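PDB 2NTP: pectinesterase A from Erwinia chrysanthemi, which hydrolyses the methyl esters of pectin's galacturonosyl units, releasing methanol, probably the first step in macerating and soft-rotting plant tissue. Local coordinates for residues S225-E230 / T265-T270; F165-I170 / F185-L190. All coordinates share one frame; numbering follows the deposited sequence.

Contact 1. Residues S225-E230 / T265-T270; sequences SRVIRE and TVFLNT
The phenyl ring of F267 meets V227 through its atom CE2, which lies 4.0 Å from the methyl CG2; the methyl comes in obliquely, and the two side chains cross at about a right angle. Around the rest of the ring are I222, M272 and L207, an apolar lining that suits a phenylalanine. In V227, CG1 lies anti to the backbone N (chi1 165°), which leaves CG2 beside that N, turned to the ring and to T270, whose methyl CG2 it touches at 3.8 Å. A beta-branched valine thus offers one methyl to both the aromatic ring and the threonine methyl.

T270 divides its work between its two branches. While its methyl faces V227 and the S225 backbone, its hydroxyl joins both segments: S225 N donates to T270 OG1 over a long 3.3 Å, at an N-H...O angle of 158°, and OG1 in turn donates a hydrogen bond to L268 O, 3.0 Å away. The hydroxyl approaches that carbonyl from above its plane, bridging the turn that ends strand 264-268, where N269 adopts the left-handed backbone conformation that asparagine tolerates well. S225 meets T270 with its backbone and CB, while its OG is hydrogen-bonded to T223 O and C188 N. One water donates to S225 O at 2.8 Å and to N269 O at 2.9 Å, closing a second link between the two backbones.

This is a corner of the parallel beta-helix, where the turn before strand 226-229 meets the turn after strand 264-268, in the next coil. Its chemistry implies a division of labour: apolar side chains pack on the inner side, whereas a threonine hydroxyl and a water satisfy backbone polar groups where the chain changes direction.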
loop_
_atom_site.group_PDB
_atom_site.type_symbol
_atom_site.label_atom_id
_atom_site.label_comp_id
_atom_site.label_asym_id
_atom_site.label_seq_id
_atom_site.Cartn_x
_atom_site.Cartn_y
_atom_site.Cartn_z
ATOM N N SER A 225 -0.483 0.197 15.864
ATOM C CA SER A 225 -0.003 -0.848 14.977
ATOM C C SER A 225 1.324 -1.433 15.442
ATOM O O SER A 225 1.839 -1.077 16.504
ATOM C CB SER A 225 0.103 -0.302 13.548
ATOM O OG SER A 225 -1.192 -0.094 13.012
ATOM N N ARG A 226 1.864 -2.346 14.643
ATOM C CA ARG A 226 3.103 -3.023 14.963
ATOM C C ARG A 226 3.980 -3.001 13.725
ATOM O O ARG A 226 3.589 -3.504 12.672
ATOM C CB ARG A 226 2.830 -4.465 15.414
ATOM C CG ARG A 226 2.105 -4.554 16.769
ATOM C CD ARG A 226 1.348 -5.867 16.956
ATOM N NE ARG A 226 0.295 -6.048 15.951
ATOM C CZ ARG A 226 -0.889 -5.431 15.948
ATOM N NH1 ARG A 226 -1.216 -4.565 16.900
ATOM N NH2 ARG A 226 -1.751 -5.682 14.972
ATOM N N VAL A 227 5.147 -2.381 13.869
ATOM C CA VAL A 227 6.159 -2.312 12.830
ATOM C C VAL A 227 7.176 -3.408 13.137
ATOM O O VAL A 227 7.965 -3.302 14.081
ATOM C CB VAL A 227 6.793 -0.896 12.791
ATOM C CG1 VAL A 227 8.081 -0.871 11.986
ATOM C CG2 VAL A 227 5.785 0.102 12.233
ATOM N N ILE A 228 7.126 -4.477 12.346
ATOM C CA ILE A 228 7.854 -5.705 12.671
ATOM C C ILE A 228 8.756 -6.181 11.534
ATOM O O ILE A 228 8.532 -5.858 10.369
ATOM C CB ILE A 228 6.898 -6.861 13.108
ATOM C CG1 ILE A 228 5.978 -7.297 11.961
ATOM C CG2 ILE A 228 6.079 -6.458 14.358
ATOM C CD1 ILE A 228 5.127 -8.535 12.283
ATOM N N ARG A 229 9.781 -6.944 11.894
ATOM C CA ARG A 229 10.653 -7.558 10.902
ATOM C C ARG A 229 10.115 -8.932 10.540
ATOM O O ARG A 229 9.577 -9.651 11.393
ATOM C CB ARG A 229 12.093 -7.656 11.404
ATOM C CG ARG A 229 12.237 -8.230 12.784
ATOM C CD ARG A 229 13.674 -8.591 13.073
ATOM N NE ARG A 229 14.071 -8.102 14.383
ATOM C CZ ARG A 229 14.948 -7.125 14.583
ATOM N NH1 ARG A 229 15.564 -6.541 13.559
ATOM N NH2 ARG A 229 15.233 -6.752 15.817
ATOM N N GLU A 230 10.258 -9.276 9.266
ATOM C CA GLU A 230 9.832 -10.559 8.724
ATOM C C GLU A 230 10.598 -11.722 9.360
ATOM O O GLU A 230 10.053 -12.812 9.573
ATOM C CB GLU A 230 10.080 -10.526 7.220
ATOM C CG GLU A 230 9.838 -11.807 6.493
ATOM C CD GLU A 230 10.076 -11.645 5.016
ATOM O OE1 GLU A 230 9.091 -11.731 4.264
ATOM O OE2 GLU A 230 11.247 -11.420 4.618
ATOM N N THR A 265 3.694 11.350 6.952
ATOM C CA THR A 265 3.528 10.061 7.616
ATOM C C THR A 265 3.577 10.320 9.109
ATOM O O THR A 265 4.552 10.894 9.614
ATOM C CB THR A 265 4.632 9.047 7.249
ATOM O OG1 THR A 265 4.598 8.789 5.844
ATOM C CG2 THR A 265 4.415 7.736 7.991
ATOM N N VAL A 266 2.516 9.912 9.804
ATOM C CA VAL A 266 2.450 10.047 11.258
ATOM C C VAL A 266 2.188 8.683 11.890
ATOM O O VAL A 266 1.250 7.979 11.494
ATOM C CB VAL A 266 1.368 11.061 11.695
ATOM C CG1 VAL A 266 1.360 11.206 13.212
ATOM C CG2 VAL A 266 1.609 12.420 11.038
ATOM N N PHE A 267 3.039 8.316 12.849
ATOM C CA PHE A 267 2.873 7.098 13.641
ATOM C C PHE A 267 2.393 7.481 15.030
ATOM O O PHE A 267 3.019 8.307 15.695
ATOM C CB PHE A 267 4.194 6.335 13.772
ATOM C CG PHE A 267 4.658 5.691 12.498
ATOM C CD1 PHE A 267 5.483 6.382 11.613
ATOM C CD2 PHE A 267 4.285 4.382 12.183
ATOM C CE1 PHE A 267 5.918 5.788 10.432
ATOM C CE2 PHE A 267 4.716 3.781 11.003
ATOM C CZ PHE A 267 5.535 4.487 10.127
ATOM N N LEU A 268 1.295 6.870 15.469
ATOM C CA LEU A 268 0.809 7.067 16.836
ATOM C C LEU A 268 0.621 5.742 17.561
ATOM O O LEU A 268 0.023 4.813 17.015
ATOM C CB LEU A 268 -0.498 7.863 16.860
ATOM C CG LEU A 268 -0.513 9.228 16.165
ATOM C CD1 LEU A 268 -1.179 9.093 14.801
ATOM C CD2 LEU A 268 -1.241 10.251 17.019
ATOM N N ASN A 269 1.140 5.664 18.788
ATOM C CA ASN A 269 0.971 4.482 19.648
ATOM C C ASN A 269 1.311 3.172 18.928
ATOM O O ASN A 269 0.567 2.184 19.003
ATOM C CB ASN A 269 -0.458 4.442 20.212
ATOM C CG ASN A 269 -0.804 5.689 21.020
ATOM O OD1 ASN A 269 -1.695 6.463 20.648
ATOM N ND2 ASN A 269 -0.097 5.890 22.127
ATOM N N THR A 270 2.448 3.172 18.240
ATOM C CA THR A 270 2.842 2.054 17.391
ATOM C C THR A 270 4.158 1.431 17.862
ATOM O O THR A 270 5.104 2.144 18.187
ATOM C CB THR A 270 2.894 2.507 15.907
ATOM O OG1 THR A 270 1.555 2.696 15.444
ATOM C CG2 THR A 270 3.583 1.477 15.015
HETATM O O HOH W 1 0.547 -0.669 18.990
#

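Contact 2. Residues F165-I170 / F185-L190; sequences FSDCRI and FNNCDL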
loop_
_atom_site.group_PDB
_atom_site.type_symbol
_atom_site.label_atom_id
_atom_site.label_comp_id
_atom_site.label_asym_id
_atom_site.label_seq_id
_atom_site.Cartn_x
_atom_site.Cartn_y
_atom_site.Cartn_z
ATOM N N PHE A 165 -7.585 1.045 6.693
ATOM C CA PHE A 165 -7.080 -0.317 6.811
ATOM C C PHE A 165 -7.102 -0.707 8.276
ATOM O O PHE A 165 -6.526 -0.019 9.117
ATOM C CB PHE A 165 -5.657 -0.404 6.256
ATOM C CG PHE A 165 -5.563 -0.071 4.793
ATOM C CD1 PHE A 165 -5.521 1.258 4.368
ATOM C CD2 PHE A 165 -5.516 -1.086 3.842
ATOM C CE1 PHE A 165 -5.445 1.571 3.016
ATOM C CE2 PHE A 165 -5.432 -0.785 2.483
ATOM C CZ PHE A 165 -5.402 0.546 2.070
ATOM N N SER A 166 -7.776 -1.812 8.569
ATOM C CA SER A 166 -8.035 -2.212 9.947
ATOM C C SER A 166 -7.738 -3.693 10.127
ATOM O O SER A 166 -8.146 -4.509 9.298
ATOM C CB SER A 166 -9.499 -1.919 10.285
ATOM O OG SER A 166 -9.872 -2.445 11.548
ATOM N N ASP A 167 -7.034 -4.035 11.210
ATOM C CA ASP A 167 -6.701 -5.428 11.537
ATOM C C ASP A 167 -6.010 -6.091 10.351
ATOM O O ASP A 167 -6.354 -7.207 9.944
ATOM C CB ASP A 167 -7.951 -6.225 11.960
ATOM C CG ASP A 167 -8.731 -5.554 13.084
ATOM O OD1 ASP A 167 -8.161 -4.736 13.839
ATOM O OD2 ASP A 167 -9.937 -5.856 13.213
ATOM N N CYS A 168 -5.022 -5.391 9.811
ATOM C CA CYS A 168 -4.453 -5.755 8.532
ATOM C C CYS A 168 -3.003 -6.214 8.644
ATOM O O CYS A 168 -2.347 -5.997 9.663
ATOM C CB CYS A 168 -4.613 -4.589 7.548
ATOM S SG CYS A 168 -3.371 -3.272 7.617
ATOM N N ARG A 169 -2.528 -6.894 7.603
ATOM C CA ARG A 169 -1.106 -7.190 7.455
ATOM C C ARG A 169 -0.651 -6.601 6.135
ATOM O O ARG A 169 -1.315 -6.774 5.114
ATOM C CB ARG A 169 -0.838 -8.702 7.490
ATOM C CG ARG A 169 0.656 -9.087 7.565
ATOM C CD ARG A 169 0.836 -10.582 7.291
ATOM N NE ARG A 169 2.211 -11.075 7.462
ATOM C CZ ARG A 169 3.111 -11.202 6.485
ATOM N NH1 ARG A 169 2.821 -10.840 5.236
ATOM N NH2 ARG A 169 4.324 -11.675 6.765
ATOM N N ILE A 170 0.460 -5.869 6.162
ATOM C CA ILE A 170 1.056 -5.336 4.933
ATOM C C ILE A 170 2.553 -5.606 4.973
ATOM O O ILE A 170 3.224 -5.228 5.928
ATOM C CB ILE A 170 0.792 -3.814 4.752
ATOM C CG1 ILE A 170 -0.715 -3.507 4.822
ATOM C CG2 ILE A 170 1.396 -3.326 3.427
ATOM C CD1 ILE A 170 -1.077 -2.018 4.849
ATOM N N PHE A 185 -4.385 3.651 9.059
ATOM C CA PHE A 185 -4.104 2.253 9.364
ATOM C C PHE A 185 -4.261 2.068 10.861
ATOM O O PHE A 185 -3.620 2.777 11.645
ATOM C CB PHE A 185 -2.674 1.883 8.937
ATOM C CG PHE A 185 -2.396 2.123 7.478
ATOM C CD1 PHE A 185 -2.039 3.393 7.013
ATOM C CD2 PHE A 185 -2.502 1.080 6.562
ATOM C CE1 PHE A 185 -1.796 3.612 5.661
ATOM C CE2 PHE A 185 -2.259 1.290 5.212
ATOM C CZ PHE A 185 -1.910 2.556 4.757
ATOM N N ASN A 186 -5.120 1.137 11.261
ATOM C CA ASN A 186 -5.301 0.844 12.681
ATOM C C ASN A 186 -5.174 -0.638 12.993
ATOM O O ASN A 186 -5.783 -1.479 12.327
ATOM C CB ASN A 186 -6.636 1.379 13.199
ATOM C CG ASN A 186 -6.775 1.213 14.710
ATOM O OD1 ASN A 186 -7.540 0.375 15.186
ATOM N ND2 ASN A 186 -5.997 1.975 15.461
ATOM N N ASN A 187 -4.380 -0.949 14.016
ATOM C CA ASN A 187 -4.156 -2.333 14.439
ATOM C C ASN A 187 -3.639 -3.212 13.300
ATOM O O ASN A 187 -4.111 -4.332 13.094
ATOM C CB ASN A 187 -5.419 -2.925 15.087
ATOM C CG ASN A 187 -5.150 -4.230 15.807
ATOM O OD1 ASN A 187 -4.111 -4.397 16.448
ATOM N ND2 ASN A 187 -6.085 -5.164 15.705
ATOM N N CYS A 188 -2.667 -2.678 12.563
ATOM C CA CYS A 188 -2.056 -3.395 11.453
ATOM C C CYS A 188 -0.648 -3.862 11.800
ATOM O O CYS A 188 0.050 -3.220 12.598
ATOM C CB CYS A 188 -2.011 -2.503 10.212
ATOM S SG CYS A 188 -3.607 -2.267 9.396
ATOM N N ASP A 189 -0.240 -4.975 11.193
ATOM C CA ASP A 189 1.147 -5.416 11.227
ATOM C C ASP A 189 1.816 -4.982 9.935
ATOM O O ASP A 189 1.424 -5.416 8.851
ATOM C CB ASP A 189 1.240 -6.934 11.363
ATOM C CG ASP A 189 1.032 -7.411 12.788
ATOM O OD1 ASP A 189 0.805 -6.573 13.677
ATOM O OD2 ASP A 189 1.097 -8.633 13.010
ATOM N N LEU A 190 2.818 -4.124 10.057
ATOM C CA LEU A 190 3.580 -3.669 8.900
ATOM C C LEU A 190 4.908 -4.406 8.912
ATOM O O LEU A 190 5.729 -4.209 9.815
ATOM C CB LEU A 190 3.774 -2.147 8.937
ATOM C CG LEU A 190 2.498 -1.292 9.076
ATOM C CD1 LEU A 190 2.837 0.191 9.017
ATOM C CD2 LEU A 190 1.435 -1.633 8.024
HETATM O O HOH W 2 -9.479 -1.039 13.790
#
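Two successive coils of a right-handed parallel beta-helix stack here in exact register, each turning a corner between two of its parallel sheets, and a disulfide ties the corners together. C168 SG and C188 SG are 2.1 Å apart. C168 holds SG between its backbone N and carbonyl carbon (chi1 83°), whereas C188 holds it beside N, anti to the carbonyl carbon, and the two positions together bring the sulfurs to bonding distance. In a secreted enzyme such a covalent link is chemically at home.

Parallel ladders run on both sides of this bend. N186 N donates to F165 O at 2.8 Å and D167 N to N186 O; beyond the cysteines, D189 N bonds to C168 O and I170 N to D189 O. Inside, F165 and F185 extend side by side in the same direction, their planes 13° apart and their centroids 4.8 Å apart, slid so far that overlap is slight. F185 CE2 nevertheless sits over one face of the F165 ring, and F144 stacks on F165 from the preceding coil, continuing an aromatic ladder. I170 CD1 packs against F185 CE2 at 3.5 Å, crossing it at about a right angle, and I170 CB touches L190 CD2. Flat rings and branched aliphatics repeat well from coil to coil in this interior.

The outer side is polar. A water donates to N186 OD1 and also bonds to S166 OG, N186 ND2 is hydrogen-bonded to T223 OG1, and K145 pairs with D167 OD2. D167 and N187, both in the left-handed conformation at the bend, link their side chains: N187 ND2 meets D167 OD1 at 2.8 Å, lying 45° out of the carboxylate plane, although OD1 itself stays close to the amide plane of N187.

How the contacts relate
Contact 2 closes at residue 190, before contact 1 opens at 225, and their centres lie about 9 Å apart on the same side of the chain's centre. Both span corners between the same two parallel sheets: strands 162-166, 182-186 and 264-268 belong to the larger, and 169-172, 189-192 and 226-229 to the other. Since 189-192 and 226-229 are neighbours, the contacts join directly: R226 O probably accepts a hydrogen bond from L190 N. R226 NE also pairs with D189 OD1, though their modelled separation is unusually short. The corners thus form one continuous edge of the beta-helix, whose coils also carry the substrate-binding and catalytic residues.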